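Prophage lambdalm01, antigen B (Listeria monocytogenes, PDB 4ACV) is a putative prophage tail terminator, which probably caps the end of a phage tail tube during assembly. Local coordinates at residues Met83-Pro88 / Phe117-Cys122; Met76-Ile81 / Ala113-Glu118. All coordinates share one frame; numbering follows the deposited sequence.

Contact 1: residues Met83-Pro88 / Phe117-Cys122; sequences MGFILP and FEVSIC
Leu87 and Ile121 meet because each side chain leaves its backbone with CG or CG1 beside the backbone N (chi1 -65° in Leu87, -61° in Ile121) and then runs on extended, so that the two reach toward each other tip to tip. The methyl Leu87 CD1 lies 3.6 Å from Ile121 CD1 and 3.8 Å from Ile121 CG2. One leucine methyl thus rests against both branches of the isoleucine. Two residues earlier in the loop, Phe85 takes the less common rotamer with CG between the backbone N and the carbonyl carbon (chi1 39°), which swings the ring toward the sheet. Its far corner points at Val119: Phe85 CZ is 3.9 Å from Val119 CG1, and this methyl lies at the ring edge, in the ring plane. The pair is therefore an end-on approach and not a stack. No hydrogen bond crosses the contact, which is apolar throughout. In the fold, 83-88 is the connection that leaves helix 71-82 and leads to strand 92-99, an irregular segment laid over strand 110-122, the last in sequence and an interior one in the antiparallel sheet. Gly84, with positive phi, marks the departure from the helix. Val119 and Ile121, two apart on the strand, both point toward the loop, and Phe85 and Leu87 match that spacing. Helix 6-19 supplies further cover: Ala12 touches both Phe85 and Leu87, while Val9 packs on Ile121. From the neighbouring strands, Leu93 reaches Phe85 and Tyr58 touches Val119 and Ile121.

Contact 2: residues Met76-Ile81 / Ala113-Glu118; sequences MIDTLI and AKTSFE. Unlike the reference sequence in segment 76-81: Met76 (reference Lys).
One face of the Phe117 ring carries Ile81 CG2, a CH-pi contact in which the methyl carbon stands 3.9 Å from the ring centroid and only 7° off the ring normal. The other branch of Ile81 continues on the same side to a point beyond the ring perimeter, with Ile81 CD1 3.6 Å from Phe117 CE2. The carboxylate of Asp78 approaches obliquely at the ring's far corner, with its plane turned 38° from the ring and Asp78 OD1 3.5 Å from Phe117 CZ. Asp78 carries CG anti to the backbone N (chi1 -167°), a torsion that sends the carboxylate off the helix toward the strand. There Asp78 OD1 lies 3.4 Å from Thr115 CG2. A water joins the two polar groups: it donates to Asp78 OD1 at 2.6 Å and is hydrogen-bonded to Thr115 OG1 at 2.8 Å. One bound water thus bridges the buried Asp78 carboxylate to the Thr115 hydroxyl, while Asp78 OD2 makes weak hydrogen bonds to Gln82 and His98. His98 also meets the Phe117 ring, and Ile62 of strand 55-66 touches Ile81. A neighbouring subunit packs a polar side chain on Asp78 and an aromatic one on Thr115, placing this polar end beside a subunit interface. Helical segment 76-81 runs nearly parallel to strand segment 113-118, their axes 10.6 Å apart at closest approach, the packing of a helix on an antiparallel sheet, as in a two-layer alpha+beta fold.

How the contacts relate
Both contacts draw on strand 110-122, where their segments overlap at Phe117 and Glu118, and their centres lie 13 Å apart. Along the chain the order is 76-81, then 83-88, then strands 92-99 and 101-107, and at last 113-118 and 117-122. Contact 2 thus uses the helix and the earlier part of the strand, contact 1 the loop that follows and the later part. Helix and loop track the strand in the same direction, so they form a continuous part of the layer over that side of the sheet, shared with helix 6-19. The principle is that a single long strand can serve successive pieces of a covering layer: here contact 2 reaches a subunit neighbour, whereas contact 1 stays within its own chain.

Contact 1: residues Met83-Pro88 / Phe117-Cys122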
# COMPACT_ATOMS: atom_id res chain seq x y z
N MET B 83 5.03 -29.63 -12.04
CA MET B 83 4.59 -30.84 -12.74
C MET B 83 3.13 -31.13 -12.42
O MET B 83 2.51 -31.97 -13.05
CB MET B 83 5.46 -32.04 -12.34
CG MET B 83 6.71 -32.25 -13.19
SD MET B 83 7.71 -33.69 -12.69
CE MET B 83 6.46 -34.94 -12.43
N GLY B 84 2.58 -30.44 -11.43
CA GLY B 84 1.17 -30.59 -11.11
C GLY B 84 0.90 -31.51 -9.95
O GLY B 84 1.80 -32.13 -9.39
N PHE B 85 -0.37 -31.57 -9.57
CA PHE B 85 -0.83 -32.39 -8.47
C PHE B 85 -2.29 -32.75 -8.75
O PHE B 85 -3.00 -31.96 -9.37
CB PHE B 85 -0.70 -31.63 -7.14
CG PHE B 85 -1.04 -30.17 -7.24
CD1 PHE B 85 -0.07 -29.23 -7.60
CD2 PHE B 85 -2.33 -29.71 -6.98
CE1 PHE B 85 -0.37 -27.88 -7.69
CE2 PHE B 85 -2.64 -28.36 -7.07
CZ PHE B 85 -1.66 -27.44 -7.43
N ILE B 86 -2.72 -33.94 -8.35
CA ILE B 86 -4.08 -34.38 -8.63
C ILE B 86 -5.11 -33.68 -7.74
O ILE B 86 -4.84 -33.38 -6.58
CB ILE B 86 -4.25 -35.92 -8.52
CG1 ILE B 86 -3.76 -36.43 -7.16
CG2 ILE B 86 -3.51 -36.63 -9.66
CD1 ILE B 86 -4.74 -36.24 -6.01
N LEU B 87 -6.28 -33.42 -8.31
CA LEU B 87 -7.38 -32.77 -7.60
C LEU B 87 -8.63 -33.65 -7.68
O LEU B 87 -8.71 -34.54 -8.52
CB LEU B 87 -7.69 -31.40 -8.23
CG LEU B 87 -6.59 -30.35 -8.10
CD1 LEU B 87 -6.90 -29.13 -8.97
CD2 LEU B 87 -6.38 -29.96 -6.64
N PRO B 88 -9.60 -33.40 -6.80
CA PRO B 88 -10.86 -34.15 -6.80
C PRO B 88 -11.57 -34.07 -8.14
O PRO B 88 -11.44 -33.06 -8.84
CB PRO B 88 -11.69 -33.44 -5.72
CG PRO B 88 -10.68 -32.81 -4.82
CD PRO B 88 -9.55 -32.41 -5.71
N PHE B 117 3.92 -19.22 -5.72
CA PHE B 117 3.17 -19.79 -6.83
C PHE B 117 1.76 -19.25 -6.94
O PHE B 117 1.14 -18.81 -5.96
CB PHE B 117 3.06 -21.31 -6.68
CG PHE B 117 4.37 -22.03 -6.85
CD1 PHE B 117 4.84 -22.35 -8.12
CD2 PHE B 117 5.13 -22.39 -5.74
CE1 PHE B 117 6.04 -23.03 -8.29
CE2 PHE B 117 6.33 -23.06 -5.90
CZ PHE B 117 6.79 -23.38 -7.18
N GLU B 118 1.25 -19.29 -8.16
CA GLU B 118 -0.16 -19.07 -8.42
C GLU B 118 -0.64 -20.23 -9.25
O GLU B 118 -0.07 -20.51 -10.30
CB GLU B 118 -0.38 -17.78 -9.20
CG GLU B 118 -1.81 -17.60 -9.63
CD GLU B 118 -2.02 -16.31 -10.39
OE1 GLU B 118 -1.87 -16.32 -11.63
OE2 GLU B 118 -2.33 -15.30 -9.74
N VAL B 119 -1.67 -20.91 -8.79
CA VAL B 119 -2.26 -21.98 -9.58
C VAL B 119 -3.67 -21.63 -10.00
O VAL B 119 -4.43 -21.06 -9.23
CB VAL B 119 -2.27 -23.33 -8.84
CG1 VAL B 119 -0.85 -23.77 -8.53
CG2 VAL B 119 -3.11 -23.24 -7.58
N SER B 120 -4.00 -21.98 -11.24
CA SER B 120 -5.34 -21.84 -11.78
C SER B 120 -6.03 -23.19 -11.80
O SER B 120 -5.50 -24.18 -12.32
CB SER B 120 -5.32 -21.27 -13.20
OG SER B 120 -4.97 -19.90 -13.19
N ILE B 121 -7.22 -23.22 -11.21
CA ILE B 121 -8.02 -24.42 -11.15
C ILE B 121 -9.39 -24.18 -11.80
O ILE B 121 -10.05 -23.17 -11.55
CB ILE B 121 -8.16 -24.90 -9.69
CG1 ILE B 121 -6.77 -25.21 -9.13
CG2 ILE B 121 -9.10 -26.10 -9.60
CD1 ILE B 121 -6.77 -25.74 -7.73
N CYS B 122 -9.81 -25.12 -12.63
CA CYS B 122 -11.05 -24.94 -13.38
C CYS B 122 -12.08 -25.98 -12.97
O CYS B 122 -11.73 -27.09 -12.57
CB CYS B 122 -10.78 -25.03 -14.88
SG CYS B 122 -12.25 -24.77 -15.91

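Contact 2: residues Met76-Ile81 / Ala113-Glu118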
# COMPACT_ATOMS: atom_id res chain seq x y z
N MET B 76 14.13 -29.28 -6.54
CA MET B 76 13.33 -30.49 -6.49
C MET B 76 11.88 -30.10 -6.21
O MET B 76 10.97 -30.44 -6.96
CB MET B 76 13.87 -31.47 -5.43
CG MET B 76 13.02 -32.72 -5.21
SD MET B 76 13.96 -34.08 -4.47
CE MET B 76 12.71 -35.07 -3.67
N ILE B 77 11.68 -29.34 -5.14
CA ILE B 77 10.35 -28.92 -4.75
C ILE B 77 9.71 -28.14 -5.88
O ILE B 77 8.58 -28.41 -6.28
CB ILE B 77 10.41 -28.07 -3.48
CG1 ILE B 77 10.84 -28.93 -2.29
CG2 ILE B 77 9.05 -27.39 -3.24
CD1 ILE B 77 11.18 -28.16 -1.01
N ASP B 78 10.46 -27.18 -6.39
CA ASP B 78 9.98 -26.27 -7.41
C ASP B 78 9.49 -27.02 -8.64
O ASP B 78 8.45 -26.70 -9.22
CB ASP B 78 11.10 -25.32 -7.80
CG ASP B 78 10.61 -24.15 -8.61
OD1 ASP B 78 10.17 -23.16 -8.00
OD2 ASP B 78 10.69 -24.21 -9.86
N THR B 79 10.25 -28.03 -9.05
CA THR B 79 9.94 -28.78 -10.25
C THR B 79 8.73 -29.71 -10.07
O THR B 79 7.90 -29.85 -10.96
CB THR B 79 11.15 -29.60 -10.72
OG1 THR B 79 12.24 -28.71 -11.02
CG2 THR B 79 10.80 -30.43 -11.95
N LEU B 80 8.63 -30.34 -8.90
CA LEU B 80 7.48 -31.19 -8.62
C LEU B 80 6.18 -30.39 -8.65
O LEU B 80 5.20 -30.81 -9.28
CB LEU B 80 7.65 -31.90 -7.28
CG LEU B 80 8.73 -32.99 -7.33
CD1 LEU B 80 9.03 -33.57 -5.94
CD2 LEU B 80 8.35 -34.08 -8.33
N ILE B 81 6.17 -29.24 -8.00
CA ILE B 81 4.98 -28.40 -7.95
C ILE B 81 4.54 -27.97 -9.36
O ILE B 81 3.35 -28.01 -9.69
CB ILE B 81 5.20 -27.17 -7.05
CG1 ILE B 81 5.41 -27.60 -5.59
CG2 ILE B 81 4.03 -26.24 -7.13
CD1 ILE B 81 5.89 -26.47 -4.69
N ALA B 113 14.60 -19.90 2.05
CA ALA B 113 14.18 -19.78 0.65
C ALA B 113 12.67 -19.77 0.53
O ALA B 113 11.97 -20.62 1.07
CB ALA B 113 14.78 -20.89 -0.19
N LYS B 114 12.17 -18.78 -0.20
CA LYS B 114 10.75 -18.58 -0.35
C LYS B 114 10.39 -18.52 -1.83
O LYS B 114 10.91 -17.68 -2.56
CB LYS B 114 10.34 -17.29 0.36
CG LYS B 114 8.88 -16.99 0.24
CD LYS B 114 8.55 -15.66 0.89
CE LYS B 114 7.10 -15.30 0.63
NZ LYS B 114 6.72 -14.05 1.31
N THR B 115 9.50 -19.40 -2.26
CA THR B 115 9.08 -19.48 -3.65
C THR B 115 7.56 -19.34 -3.75
O THR B 115 6.82 -20.11 -3.14
CB THR B 115 9.48 -20.82 -4.27
OG1 THR B 115 10.90 -20.98 -4.18
CG2 THR B 115 9.01 -20.91 -5.72
N SER B 116 7.10 -18.36 -4.51
CA SER B 116 5.68 -18.07 -4.60
C SER B 116 5.04 -18.54 -5.89
O SER B 116 5.55 -18.28 -6.99
CB SER B 116 5.40 -16.58 -4.36
OG SER B 116 5.73 -16.23 -3.02
N PHE B 117 3.92 -19.22 -5.72
CA PHE B 117 3.17 -19.79 -6.83
C PHE B 117 1.76 -19.25 -6.94
O PHE B 117 1.14 -18.81 -5.96
CB PHE B 117 3.06 -21.31 -6.68
CG PHE B 117 4.37 -22.03 -6.85
CD1 PHE B 117 4.84 -22.35 -8.12
CD2 PHE B 117 5.13 -22.39 -5.74
CE1 PHE B 117 6.04 -23.03 -8.29
CE2 PHE B 117 6.33 -23.06 -5.90
CZ PHE B 117 6.79 -23.38 -7.18
N GLU B 118 1.25 -19.29 -8.16
CA GLU B 118 -0.16 -19.07 -8.42
C GLU B 118 -0.64 -20.23 -9.25
O GLU B 118 -0.07 -20.51 -10.30
CB GLU B 118 -0.38 -17.78 -9.20
CG GLU B 118 -1.81 -17.60 -9.63
CD GLU B 118 -2.02 -16.31 -10.39
OE1 GLU B 118 -1.87 -16.32 -11.63
OE2 GLU B 118 -2.33 -15.30 -9.74
O HOH W 1 12.04 -22.03 -6.54